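Local coordinates for prolyl 4-hydroxylase alpha subunit Fe(2+) 2OG dioxygenase domain-containing protein (Burkholderia ambifaria, PDB 3W20), which probably acts as a 2-oxoglutarate-dependent dioxygenase that oxidises N-substituted L-amino acids, and holds a zinc ion in its metal site here, at residues A[192-197]-A[227-232]; A[28-33]-A[176-181]; A[95-100]-A[133-138]; A[111-116]-A[258-263]; A[185-190]-A[249-254]. All coordinates share one frame; numbering follows the deposited sequence. Where two conformers were deposited one is given.

Contact 1: residues A[192-197]-A[227-232]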
# COMPACT_ATOMS: atom_id res chain seq x y z
N GLY A 192 -13.17 19.81 24.64
CA GLY A 192 -12.80 18.46 25.06
C GLY A 192 -13.58 17.47 24.23
O GLY A 192 -13.77 17.70 23.07
N MSE A 193 -14.00 16.36 24.84
CA MSE A 193 -14.59 15.21 24.13
C MSE A 193 -15.85 14.80 24.82
O MSE A 193 -15.87 14.70 26.08
CB MSE A 193 -13.58 14.03 24.11
CG MSE A 193 -14.17 12.94 23.24
SE MSE A 193 -12.75 11.51 23.28
CE MSE A 193 -13.83 10.04 23.70
N VAL A 194 -16.89 14.51 24.06
CA VAL A 194 -18.09 13.92 24.63
C VAL A 194 -18.13 12.44 24.10
O VAL A 194 -17.82 12.17 22.94
CB VAL A 194 -19.33 14.66 24.17
CG1 VAL A 194 -20.53 13.97 24.73
CG2 VAL A 194 -19.22 16.09 24.73
N MSE A 195 -18.51 11.51 24.97
CA MSE A 195 -18.56 10.09 24.59
C MSE A 195 -19.95 9.59 25.05
O MSE A 195 -20.31 9.74 26.27
CB MSE A 195 -17.35 9.34 25.28
CG MSE A 195 -17.62 7.90 24.97
SE MSE A 195 -16.02 6.91 25.70
CE MSE A 195 -16.22 6.90 27.52
N TRP A 196 -20.77 9.04 24.10
CA TRP A 196 -22.02 8.48 24.47
C TRP A 196 -22.05 6.97 24.62
O TRP A 196 -21.25 6.24 24.01
CB TRP A 196 -23.04 8.81 23.40
CG TRP A 196 -23.35 10.30 23.23
CD1 TRP A 196 -24.43 11.03 23.77
CD2 TRP A 196 -22.62 11.28 22.42
NE1 TRP A 196 -24.39 12.34 23.35
CE2 TRP A 196 -23.37 12.56 22.53
CE3 TRP A 196 -21.56 11.21 21.56
CZ2 TRP A 196 -22.94 13.71 21.88
CZ3 TRP A 196 -21.12 12.39 20.92
CH2 TRP A 196 -21.83 13.59 21.04
N ASP A 197 -23.01 6.49 25.44
CA ASP A 197 -23.29 5.06 25.58
C ASP A 197 -24.14 4.56 24.42
O ASP A 197 -25.37 4.21 24.51
CB ASP A 197 -23.86 4.81 26.99
CG ASP A 197 -24.31 3.40 27.20
OD1 ASP A 197 -23.71 2.50 26.59
OD2 ASP A 197 -25.34 3.24 27.90
N LYS A 227 -24.01 10.12 28.73
CA LYS A 227 -22.77 10.64 28.16
C LYS A 227 -21.73 10.95 29.22
O LYS A 227 -22.09 11.29 30.36
CB LYS A 227 -23.02 11.83 27.17
CG LYS A 227 -23.26 13.11 27.84
CD LYS A 227 -23.71 14.18 26.84
CE LYS A 227 -24.19 15.32 27.71
NZ LYS A 227 -24.63 16.46 26.85
N ILE A 228 -20.46 10.82 28.85
CA ILE A 228 -19.30 11.20 29.67
C ILE A 228 -18.70 12.37 28.96
O ILE A 228 -18.34 12.28 27.76
CB ILE A 228 -18.30 10.05 29.66
CG1 ILE A 228 -18.92 8.87 30.41
CG2 ILE A 228 -17.01 10.48 30.30
CD1 ILE A 228 -18.03 7.64 30.39
N MSE A 229 -18.65 13.54 29.63
CA MSE A 229 -17.88 14.68 29.10
C MSE A 229 -16.48 14.76 29.68
O MSE A 229 -16.28 14.73 30.87
CB MSE A 229 -18.68 16.02 29.24
CG MSE A 229 -19.88 15.98 28.29
SE MSE A 229 -21.04 17.55 28.64
CE MSE A 229 -19.61 18.90 28.65
N LEU A 230 -15.46 14.82 28.80
CA LEU A 230 -14.07 14.80 29.21
C LEU A 230 -13.44 16.13 28.73
O LEU A 230 -13.85 16.62 27.69
CB LEU A 230 -13.37 13.67 28.43
CG LEU A 230 -13.76 12.23 28.73
CD1 LEU A 230 -12.93 11.28 27.89
CD2 LEU A 230 -13.50 11.99 30.20
N LYS A 231 -12.55 16.71 29.53
CA LYS A 231 -11.80 17.89 29.12
C LYS A 231 -10.33 17.59 29.38
O LYS A 231 -9.76 18.03 30.39
CB LYS A 231 -12.20 19.12 29.98
CG LYS A 231 -13.66 19.58 29.92
CD LYS A 231 -14.04 20.25 28.61
CE LYS A 231 -15.30 21.13 28.82
NZ LYS A 231 -15.78 21.82 27.60
N PRO A 232 -9.70 16.76 28.55
CA PRO A 232 -8.31 16.37 28.81
C PRO A 232 -7.41 17.65 28.68
O PRO A 232 -7.65 18.49 27.78
CB PRO A 232 -8.00 15.34 27.70
CG PRO A 232 -9.30 14.96 27.13
CD PRO A 232 -10.25 16.13 27.34

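Contact 2: residues A[28-33]-A[176-181]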
# COMPACT_ATOMS: atom_id res chain seq x y z
N HIS A 28 -5.32 -2.74 30.38
CA HIS A 28 -6.04 -4.01 30.78
C HIS A 28 -7.46 -3.76 31.29
O HIS A 28 -8.38 -4.62 31.04
CB HIS A 28 -5.21 -4.74 31.86
CG HIS A 28 -5.86 -6.00 32.41
ND1 HIS A 28 -6.83 -5.97 33.36
CD2 HIS A 28 -5.64 -7.35 32.12
CE1 HIS A 28 -7.24 -7.23 33.63
NE2 HIS A 28 -6.48 -8.07 32.91
N ALA A 29 -7.67 -2.69 32.07
CA ALA A 29 -9.00 -2.44 32.59
C ALA A 29 -9.92 -2.14 31.43
O ALA A 29 -11.05 -2.60 31.43
CB ALA A 29 -9.02 -1.32 33.67
N LEU A 30 -9.43 -1.39 30.43
CA LEU A 30 -10.31 -1.08 29.31
C LEU A 30 -10.63 -2.36 28.53
O LEU A 30 -11.76 -2.58 28.06
CB LEU A 30 -9.68 -0.03 28.41
CG LEU A 30 -9.72 1.35 29.12
CD1 LEU A 30 -8.62 2.24 28.55
CD2 LEU A 30 -11.06 1.96 28.82
N ASP A 31 -9.60 -3.18 28.35
CA ASP A 31 -9.77 -4.36 27.46
C ASP A 31 -10.68 -5.34 28.19
O ASP A 31 -11.33 -6.16 27.54
CB ASP A 31 -8.40 -4.97 27.28
CG ASP A 31 -8.35 -6.03 26.22
OD1 ASP A 31 -8.83 -5.87 25.11
OD2 ASP A 31 -7.88 -7.12 26.58
N ALA A 32 -10.68 -5.29 29.52
CA ALA A 32 -11.60 -6.11 30.31
C ALA A 32 -13.02 -5.56 30.37
O ALA A 32 -13.90 -6.09 31.08
CB ALA A 32 -11.05 -6.29 31.74
N ASP A 33 -13.30 -4.49 29.68
CA ASP A 33 -14.56 -3.81 29.81
C ASP A 33 -14.87 -3.38 31.24
O ASP A 33 -16.03 -3.41 31.68
CB ASP A 33 -15.75 -4.60 29.15
CG ASP A 33 -16.95 -3.75 28.86
OD1 ASP A 33 -16.88 -2.50 28.66
OD2 ASP A 33 -18.08 -4.33 28.87
N ARG A 176 -13.29 -4.15 22.09
CA ARG A 176 -12.56 -3.30 22.98
C ARG A 176 -11.51 -2.45 22.28
O ARG A 176 -10.48 -2.10 22.88
CB ARG A 176 -11.93 -4.08 24.16
CG ARG A 176 -12.94 -4.98 24.91
CD ARG A 176 -14.18 -4.19 25.41
NE ARG A 176 -15.33 -5.12 25.42
CZ ARG A 176 -16.60 -4.74 25.30
NH1 ARG A 176 -17.53 -5.66 25.31
NH2 ARG A 176 -16.97 -3.47 25.25
N GLN A 177 -11.69 -2.17 20.97
CA GLN A 177 -10.68 -1.32 20.27
C GLN A 177 -10.53 -0.03 21.10
O GLN A 177 -11.56 0.57 21.49
CB GLN A 177 -11.19 -0.97 18.89
CG GLN A 177 -10.25 0.03 18.12
CD GLN A 177 -10.67 0.21 16.66
OE1 GLN A 177 -11.02 -0.75 15.99
NE2 GLN A 177 -10.47 1.44 16.15
N LEU A 178 -9.27 0.43 21.32
CA LEU A 178 -9.09 1.64 22.13
C LEU A 178 -8.59 2.75 21.28
O LEU A 178 -7.76 2.49 20.39
CB LEU A 178 -8.08 1.40 23.25
CG LEU A 178 -8.47 0.18 24.08
CD1 LEU A 178 -7.38 0.01 25.13
CD2 LEU A 178 -9.91 0.29 24.71
N GLY A 179 -9.01 3.99 21.57
CA GLY A 179 -8.29 5.17 21.05
C GLY A 179 -7.40 5.66 22.20
O GLY A 179 -7.77 5.50 23.39
N GLY A 180 -6.23 6.23 21.88
CA GLY A 180 -5.34 6.76 22.92
C GLY A 180 -4.83 8.08 22.35
O GLY A 180 -4.23 8.07 21.22
N PHE A 181 -5.05 9.22 23.04
CA PHE A 181 -4.40 10.44 22.51
C PHE A 181 -3.89 11.28 23.66
O PHE A 181 -4.53 11.35 24.75
CB PHE A 181 -5.38 11.26 21.61
CG PHE A 181 -6.63 11.78 22.35
CD1 PHE A 181 -6.64 13.05 22.93
CD2 PHE A 181 -7.80 10.98 22.44
CE1 PHE A 181 -7.79 13.53 23.59
CE2 PHE A 181 -8.93 11.45 23.10
CZ PHE A 181 -8.97 12.73 23.70
O HOH W 1 -8.50 -3.79 23.41

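Contact 3: residues A[95-100]-A[133-138]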
# COMPACT_ATOMS: atom_id res chain seq x y z
N GLU A 95 -1.70 4.34 -1.38
CA GLU A 95 -1.11 5.54 -0.69
C GLU A 95 -0.91 5.29 0.79
O GLU A 95 0.19 5.51 1.36
CB GLU A 95 -1.95 6.84 -0.85
CG GLU A 95 -1.99 7.44 -2.24
CD GLU A 95 -2.89 8.69 -2.17
OE1 GLU A 95 -2.58 9.64 -1.39
OE2 GLU A 95 -3.94 8.67 -2.81
N TYR A 96 -1.93 4.71 1.40
CA TYR A 96 -1.86 4.48 2.84
C TYR A 96 -0.71 3.57 3.21
O TYR A 96 0.12 3.93 4.09
CB TYR A 96 -3.18 3.90 3.34
CG TYR A 96 -3.17 3.65 4.85
CD1 TYR A 96 -3.44 4.66 5.77
CD2 TYR A 96 -2.91 2.37 5.33
CE1 TYR A 96 -3.43 4.36 7.16
CE2 TYR A 96 -2.91 2.07 6.69
CZ TYR A 96 -3.16 3.07 7.59
OH TYR A 96 -3.14 2.77 8.94
N PHE A 97 -0.63 2.43 2.56
CA PHE A 97 0.41 1.44 2.93
C PHE A 97 1.77 1.83 2.43
O PHE A 97 2.75 1.54 3.10
CB PHE A 97 -0.01 0.04 2.51
CG PHE A 97 -1.10 -0.47 3.41
CD1 PHE A 97 -0.82 -0.90 4.71
CD2 PHE A 97 -2.42 -0.44 2.95
CE1 PHE A 97 -1.86 -1.32 5.55
CE2 PHE A 97 -3.47 -0.83 3.78
CZ PHE A 97 -3.16 -1.30 5.07
N GLY A 98 1.81 2.55 1.32
CA GLY A 98 3.11 3.03 0.76
C GLY A 98 3.69 4.08 1.70
O GLY A 98 4.91 4.12 2.00
N ILE A 99 2.84 4.92 2.24
CA ILE A 99 3.31 5.99 3.16
C ILE A 99 3.75 5.40 4.48
O ILE A 99 4.78 5.79 5.03
CB ILE A 99 2.23 7.06 3.39
CG1 ILE A 99 2.10 7.92 2.12
CG2 ILE A 99 2.58 8.03 4.53
CD1 ILE A 99 0.90 8.82 2.20
N ALA A 100 2.99 4.43 4.99
CA ALA A 100 3.22 3.99 6.37
C ALA A 100 4.68 3.48 6.47
O ALA A 100 5.38 3.65 7.46
CB ALA A 100 2.31 2.84 6.71
N VAL A 133 3.03 -6.13 5.88
CA VAL A 133 3.37 -4.72 5.72
C VAL A 133 2.53 -4.02 6.82
O VAL A 133 1.52 -4.54 7.28
CB VAL A 133 3.08 -4.22 4.31
CG1 VAL A 133 3.69 -5.17 3.25
CG2 VAL A 133 1.62 -3.96 4.09
N GLU A 134 3.01 -2.88 7.25
CA GLU A 134 2.52 -2.23 8.46
C GLU A 134 1.48 -1.18 8.07
O GLU A 134 1.60 -0.49 7.06
CB GLU A 134 3.66 -1.52 9.18
CG GLU A 134 4.72 -2.53 9.67
CD GLU A 134 5.87 -1.83 10.38
OE1 GLU A 134 6.09 -0.63 10.22
OE2 GLU A 134 6.54 -2.54 11.15
N PHE A 135 0.48 -1.09 8.94
CA PHE A 135 -0.37 0.08 9.02
C PHE A 135 0.45 1.26 9.55
O PHE A 135 1.50 1.09 10.25
CB PHE A 135 -1.48 -0.22 10.00
CG PHE A 135 -2.60 -1.12 9.41
CD1 PHE A 135 -3.86 -0.60 9.12
CD2 PHE A 135 -2.38 -2.46 9.21
CE1 PHE A 135 -4.86 -1.44 8.58
CE2 PHE A 135 -3.36 -3.29 8.68
CZ PHE A 135 -4.60 -2.80 8.38
N LEU A 136 -0.02 2.46 9.23
CA LEU A 136 0.54 3.66 9.81
C LEU A 136 0.47 3.54 11.34
O LEU A 136 -0.55 3.09 11.90
CB LEU A 136 -0.30 4.90 9.35
CG LEU A 136 0.06 6.18 10.07
CD1 LEU A 136 1.46 6.53 9.54
CD2 LEU A 136 -0.88 7.32 9.71
N LEU A 137 1.52 4.01 12.07
CA LEU A 137 1.49 3.82 13.55
C LEU A 137 0.69 4.84 14.36
O LEU A 137 0.07 4.49 15.39
CB LEU A 137 2.94 3.78 14.15
CG LEU A 137 3.54 2.39 14.15
CD1 LEU A 137 5.09 2.48 14.32
CD2 LEU A 137 2.95 1.59 15.37
N ALA A 138 0.74 6.09 13.95
CA ALA A 138 0.23 7.18 14.85
C ALA A 138 0.29 8.46 14.04
O ALA A 138 0.97 8.50 13.02
CB ALA A 138 1.02 7.29 16.17
O HOH W 2 3.13 -0.51 4.79

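Contact 4: residues A[111-116]-A[258-263]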
# COMPACT_ATOMS: atom_id res chain seq x y z
N ARG A 111 8.71 8.89 21.62
CA ARG A 111 8.32 8.62 22.98
C ARG A 111 6.87 8.22 23.13
O ARG A 111 6.51 7.29 23.90
CB ARG A 111 8.57 9.83 23.82
CG ARG A 111 8.78 9.32 25.20
CD ARG A 111 9.55 10.33 25.97
NE ARG A 111 9.33 10.06 27.40
CZ ARG A 111 9.74 10.86 28.36
NH1 ARG A 111 10.35 11.99 28.03
NH2 ARG A 111 9.51 10.56 29.61
N PHE A 112 6.04 8.85 22.31
CA PHE A 112 4.62 8.54 22.29
C PHE A 112 4.35 7.08 21.91
O PHE A 112 3.59 6.42 22.60
CB PHE A 112 3.84 9.52 21.37
CG PHE A 112 2.36 9.23 21.33
CD1 PHE A 112 1.59 9.42 22.46
CD2 PHE A 112 1.75 8.71 20.20
CE1 PHE A 112 0.20 9.11 22.43
CE2 PHE A 112 0.38 8.40 20.17
CZ PHE A 112 -0.38 8.59 21.28
N VAL A 113 4.94 6.59 20.83
CA VAL A 113 4.67 5.20 20.35
C VAL A 113 5.32 4.26 21.37
O VAL A 113 4.70 3.30 21.78
CB VAL A 113 5.15 4.97 18.92
CG1 VAL A 113 5.08 3.48 18.52
CG2 VAL A 113 4.31 5.73 17.95
N ARG A 114 6.52 4.63 21.85
CA ARG A 114 7.21 3.79 22.83
C ARG A 114 6.42 3.65 24.16
O ARG A 114 6.52 2.64 24.84
CB ARG A 114 8.63 4.32 23.08
CG ARG A 114 9.60 4.00 21.97
CD ARG A 114 10.95 4.64 22.30
NE ARG A 114 11.83 4.35 21.18
CZ ARG A 114 12.71 3.35 21.13
NH1 ARG A 114 12.92 2.56 22.19
NH2 ARG A 114 13.40 3.16 20.01
N LEU A 115 5.59 4.63 24.50
CA LEU A 115 4.70 4.47 25.65
C LEU A 115 3.94 3.16 25.61
O LEU A 115 3.93 2.39 26.56
CB LEU A 115 3.76 5.67 25.75
CG LEU A 115 3.23 6.19 27.05
CD1 LEU A 115 4.37 6.50 28.01
CD2 LEU A 115 2.47 7.46 26.66
N PHE A 116 3.35 2.86 24.45
CA PHE A 116 2.66 1.63 24.28
C PHE A 116 3.52 0.46 23.93
O PHE A 116 3.27 -0.64 24.46
CB PHE A 116 1.60 1.86 23.16
CG PHE A 116 0.68 2.98 23.49
CD1 PHE A 116 -0.38 2.74 24.36
CD2 PHE A 116 0.92 4.27 23.06
CE1 PHE A 116 -1.26 3.77 24.70
CE2 PHE A 116 0.06 5.30 23.40
CZ PHE A 116 -1.01 5.06 24.23
N MSE A 258 -1.56 13.99 19.93
CA MSE A 258 -0.90 12.95 19.20
C MSE A 258 -1.72 11.73 19.50
O MSE A 258 -2.03 11.50 20.67
CB MSE A 258 0.35 12.79 20.15
CG MSE A 258 1.55 12.25 19.53
SE MSE A 258 2.87 12.85 20.91
CE MSE A 258 2.95 14.60 20.35
N GLY A 259 -2.07 10.90 18.52
CA GLY A 259 -2.87 9.69 18.93
C GLY A 259 -2.66 8.42 18.08
O GLY A 259 -2.07 8.42 17.01
N LEU A 260 -3.19 7.32 18.57
CA LEU A 260 -3.26 6.11 17.77
C LEU A 260 -4.45 5.30 18.30
O LEU A 260 -5.20 5.77 19.16
CB LEU A 260 -1.97 5.34 17.92
CG LEU A 260 -1.40 5.07 19.30
CD1 LEU A 260 -2.11 3.96 20.12
CD2 LEU A 260 0.11 4.71 19.14
N PHE A 261 -4.61 4.10 17.73
CA PHE A 261 -5.59 3.15 18.22
C PHE A 261 -4.88 1.83 18.52
O PHE A 261 -3.80 1.48 17.96
CB PHE A 261 -6.65 2.92 17.10
CG PHE A 261 -7.47 4.14 16.86
CD1 PHE A 261 -8.66 4.36 17.61
CD2 PHE A 261 -7.08 5.06 15.87
CE1 PHE A 261 -9.44 5.51 17.41
CE2 PHE A 261 -7.87 6.22 15.65
CZ PHE A 261 -9.00 6.47 16.44
N LEU A 262 -5.52 1.04 19.37
CA LEU A 262 -5.01 -0.26 19.76
C LEU A 262 -6.07 -1.34 19.60
O LEU A 262 -7.19 -1.11 19.93
CB LEU A 262 -4.67 -0.19 21.26
CG LEU A 262 -3.47 0.68 21.66
CD1 LEU A 262 -3.64 0.99 23.15
CD2 LEU A 262 -2.15 -0.04 21.41
N ILE A 263 -5.70 -2.51 19.08
CA ILE A 263 -6.52 -3.68 19.21
C ILE A 263 -5.72 -4.85 19.79
O ILE A 263 -4.53 -4.95 19.60
CB ILE A 263 -7.15 -4.15 17.85
CG1 ILE A 263 -6.07 -4.23 16.74
CG2 ILE A 263 -8.20 -3.12 17.49
CD1 ILE A 263 -6.67 -4.79 15.43

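Contact 5: residues A[185-190]-A[249-254]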
# COMPACT_ATOMS: atom_id res chain seq x y z
N GLN A 185 -1.40 20.73 23.33
CA GLN A 185 -1.90 22.13 23.46
C GLN A 185 -3.41 22.17 23.51
O GLN A 185 -4.08 21.65 22.60
CB GLN A 185 -1.39 22.95 22.24
CG GLN A 185 -1.91 24.38 22.16
CD GLN A 185 -1.26 25.20 21.06
OE1 GLN A 185 -0.71 24.68 20.10
NE2 GLN A 185 -1.33 26.51 21.20
N GLY A 186 -3.97 22.83 24.53
CA GLY A 186 -5.45 22.83 24.67
C GLY A 186 -5.98 24.10 24.05
O GLY A 186 -5.25 25.09 23.97
N ALA A 187 -7.23 24.06 23.58
CA ALA A 187 -7.90 25.22 22.98
C ALA A 187 -8.22 26.22 24.10
O ALA A 187 -8.36 25.84 25.29
CB ALA A 187 -9.19 24.77 22.26
N ASP A 188 -8.34 27.50 23.70
CA ASP A 188 -8.66 28.60 24.65
C ASP A 188 -9.93 28.33 25.45
O ASP A 188 -9.98 28.54 26.68
CB ASP A 188 -8.77 29.97 23.93
CG ASP A 188 -7.39 30.59 23.60
OD1 ASP A 188 -6.41 30.30 24.32
OD2 ASP A 188 -7.29 31.38 22.62
N ASN A 189 -10.95 27.83 24.75
CA ASN A 189 -12.22 27.47 25.37
C ASN A 189 -12.23 26.10 26.04
O ASN A 189 -13.31 25.62 26.42
CB ASN A 189 -13.35 27.52 24.36
CG ASN A 189 -13.23 26.41 23.29
OD1 ASN A 189 -12.14 25.95 22.97
ND2 ASN A 189 -14.38 25.99 22.75
N ASP A 190 -11.05 25.46 26.15
CA ASP A 190 -10.93 24.19 26.82
C ASP A 190 -11.73 23.04 26.14
O ASP A 190 -12.25 22.14 26.85
CB ASP A 190 -11.31 24.34 28.30
CG ASP A 190 -10.76 23.22 29.18
OD1 ASP A 190 -9.85 22.50 28.73
OD2 ASP A 190 -11.25 23.05 30.32
N GLU A 249 -15.35 18.83 20.88
CA GLU A 249 -16.12 20.05 20.87
C GLU A 249 -15.44 21.07 19.94
O GLU A 249 -14.23 21.07 19.82
CB GLU A 249 -16.14 20.71 22.25
CG GLU A 249 -16.68 19.97 23.43
CD GLU A 249 -16.51 20.88 24.62
OE1 GLU A 249 -15.58 20.62 25.42
OE2 GLU A 249 -17.21 21.93 24.67
N ARG A 250 -16.24 21.94 19.32
CA ARG A 250 -15.71 23.18 18.72
C ARG A 250 -14.50 23.77 19.50
O ARG A 250 -14.58 24.01 20.72
CB ARG A 250 -16.85 24.21 18.65
CG ARG A 250 -16.35 25.59 19.06
CD ARG A 250 -16.59 26.70 18.07
NE ARG A 250 -17.76 27.49 18.42
CZ ARG A 250 -19.01 27.13 18.12
NH1 ARG A 250 -19.23 25.97 17.50
NH2 ARG A 250 -20.02 27.92 18.45
N CYS A 251 -13.38 24.04 18.83
CA CYS A 251 -12.24 24.72 19.50
C CYS A 251 -12.27 26.21 19.14
O CYS A 251 -12.59 26.53 18.00
CB CYS A 251 -10.88 24.15 19.07
SG CYS A 251 -10.95 22.32 19.19
N THR A 252 -11.87 27.05 20.07
CA THR A 252 -11.76 28.51 19.82
C THR A 252 -10.36 28.89 19.41
O THR A 252 -10.16 29.94 18.78
CB THR A 252 -12.21 29.38 20.99
OG1 THR A 252 -11.47 29.08 22.19
CG2 THR A 252 -13.73 29.27 21.21
N SER A 253 -9.37 28.07 19.78
CA SER A 253 -8.00 28.29 19.27
C SER A 253 -7.34 26.93 19.03
O SER A 253 -7.96 25.87 19.28
CB SER A 253 -7.18 29.14 20.23
OG SER A 253 -7.14 28.58 21.53
N THR A 254 -6.09 26.96 18.58
CA THR A 254 -5.40 25.72 18.23
C THR A 254 -5.30 24.70 19.39
O THR A 254 -4.86 25.01 20.52
CB THR A 254 -4.02 26.01 17.58
OG1 THR A 254 -4.20 26.95 16.49
CG2 THR A 254 -3.42 24.71 17.02

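Contact 1: residues A[192-197]-A[227-232]
M193-W196 and K227-L230 run antiparallel, their axes 4.6 Å apart at 164°, with M193-L230 and M195-I228 as the hydrogen-bonded pairs and V194-M229 and W196-K227 as the non-hydrogen-bonded ones. Two reciprocal pairs of backbone bonds join the strands: M193 N gives to L230 O at 2.9 Å and L230 N returns to M193 O at 2.8 Å, a pattern repeated by M195 and I228. A CA-H...O contact, K227 CA to M195 O at 3.2 Å, supplements the last pair.

Side chains alternate between the faces. On that of V194, W196, K227 and M229, the CB of K227 forms a CH-pi contact over the five-membered ring of W196, 4.2 Å from the centroid. With CG set between the backbone N and the carbonyl carbon (chi1 79°) and the chain extended beyond it, K227 carries its CD to V194 CG1 at 3.8 Å. On the other face the selenomethionine M195 bends at chi3 (75°) and brings CE to CD1 of I228 at 3.5 Å, tighter than usual for two carbons. M193, also selenomethionine, packs on H246, a zinc ligand.

Chemically, then, the backbone bonds set the register, one face buries purely apolar groups beside the metal-bearing strand 246-248, and the partly exposed face has an aliphatic lysine stem shielding the indole.

Contact 2: residues A[28-33]-A[176-181]
D33 OD1 has three partners: it lies 3.5 Å from R176 NH2, forms a salt bridge with R11 and accepts a hydrogen bond from the side-chain amide of Q241. The R176 contact is a salt bridge of charges alone, since the oxygen stands well out of the guanidinium plane and no N-H points at it. Instead the two flat groups are stacked, their planes 8° apart, with D33 CG 3.6 Å above the guanidinium and over its centre. R176 NH2 has its own hydrogen bond to Q241 OE1.

The arginine reaches this place by folding back at chi2 (-55°), which carries its aliphatic part past the end of helix 23-31 and leaves CG 3.3 Å from D31 O. That helix closes in a Schellman motif: D33 has positive phi, and two bonds run back into the last turn, A32 N to H28 O and D33 N to L30 O at 2.9 Å.

A water links the D31 side chain to the backbone of R176, donating to D31 OD1 at 2.7 Å and to R176 O at 2.7 Å, whereas D31 OD2 pairs with H264. Deeper in, L30 CB meets L178 CD2 at 3.7 Å, joining the helix to strand 178-185. The chemistry is consistent with a guanidinium steadied by the carboxylate stacked on its face, with Q241 holding NH2 by a hydrogen bond that would limit its rotation. Helix-end carbonyls line the arginine's aliphatic part, while L30 and L178 make the contact apolar on its buried side.

Contact 3: residues A[95-100]-A[133-138]
The edge of the F97 ring meets the face of F135 in a T-shaped pair, with centroids 5.0 Å apart and planes at 81°; F97 CE1 stands over the centre of that face. Y96 completes the aromatic cluster: its CD2 lies over the F97 ring, and its CE2 comes 3.7 Å from F135 CD1. F97 CD1 also touches V133 CG2 at 4.0 Å, and A100 CB lies 3.4 Å from E134 O, the small methyl letting helix 87-107 approach the 133-138 backbone.

Toward the polar edge, Y96 places CG anti to its nitrogen (chi1 -180°), which sends OH to L136 N at 3.1 Å, a weak bond bent to 131° at the hydrogen. The stronger partner of this hydroxyl is the C-terminal carboxylate of D273. A water donates to both F97 O and E134 O, each at 2.7 Å. F97 and V133 also pack on A94 of the second subunit. An apolar aromatic core thus has its carbonyls and hydroxyl satisfied at its margin, near the dimer interface.

Contact 4: residues A[111-116]-A[258-263]
F112 projects from helix 111-120 onto M258, a selenomethionine, with CG anti to the backbone N (chi1 -179°). Its CB meets M258 SE at 3.5 Å, and the next atom, CG, lies 3.6 Å from M258 CG. This methylene sits over one face of the ring in a CH-pi contact, while SE approaches the same ring obliquely, a Met-aromatic contact. Farther out, CD2 still touches M258 CG, CE2 reaches L260 CD2 at 3.8 Å, and the tip, CZ, comes to M258 O at 3.4 Å and to G259 CA at 3.6 Å. The ring therefore passes beyond the M258 side chain and ends against the backbone at M258 O and G259 CA.

One turn later F116 takes the next position. L260 CD1 lies over its face, 4.2 Å from the centroid and 13° off the normal, and L262 CD1 is 3.9 Å from F116 CD1. L260 spans the two phenylalanines, its CD2 touching both; F112 CE1 lies in the plane of the F116 ring at its edge.

The helix and strand axes are 9.5 Å apart at 32°, so the helix backs strand 255-265 of the main sheet, part of the double-stranded beta-helix fold. Strands 178-185 and 139-143 flank that strand, M271 of strand 268-272 packs on F116 and L262, and W52 and I27 extend the layer from helices 48-52 and 23-31.

Contact 5: residues A[185-190]-A[249-254]
N189 has both ends of its side-chain amide engaged by the opposing loop. ND2 donates to R250 O at 2.8 Å, nearly straight (172° at the hydrogen) and with the acceptor in the amide plane. OD1 accepts from T252 N at 3.1 Å, but this donor stands above the carbonyl plane, 67° out of it. A chi1 of 68° places CG between the backbone N and carbonyl carbon, bringing the amide alongside T252. The backbone N of N189 gives a weak bond to T252 OG1 at 2.9 Å. D188 N points to S253 OG, though the modelled place of that hydroxyl is doubtful.

These bonds hold a type I beta turn from A187 to D190, closed by D190 N to A187 O at 2.8 Å. The turn lies in the loop from strand 178-185 to strand 193-196, and meets the loop that leads from strand 246-248, which carries the zinc ligand H246, to strand 255-265, where R255 and T257 belong to the 2-oxoglutarate site, empty of that ligand in this chain.

Apolar contact is small: A187 CB rests on C251 CB at 3.7 Å, and C251 lies beside R255 and Y143 of that site. At the flanks, Q185 CG packs on T254 O at 3.4 Å while its OE1 accepts from R256. T254 OG1 bonds to E144, and E249 OE1 forms a salt bridge with K231 and accepts from G192 N.

How the contacts relate
Contacts 3 and 4 are buried and mostly apolar, each packing a helix by its aromatic side chains, and they meet where L137 and A138 pack on G259 and L260; contact 3 also lies near the second subunit. Contacts 2, 3 and 4 all reach the main sheet, strand 178-185 of contact 2 being the neighbour of strand 255-265 in contact 4, but contact 2 adds a carboxylate stacked on a guanidinium and a water at a helix end. Contact 1 is strand pairing in the smaller sheet, partly buried, and meets contact 2 where M193 packs on F181. Contact 5 is a surface meeting of loops run by polar bonds; it touches contact 1 through the E249 carboxylate.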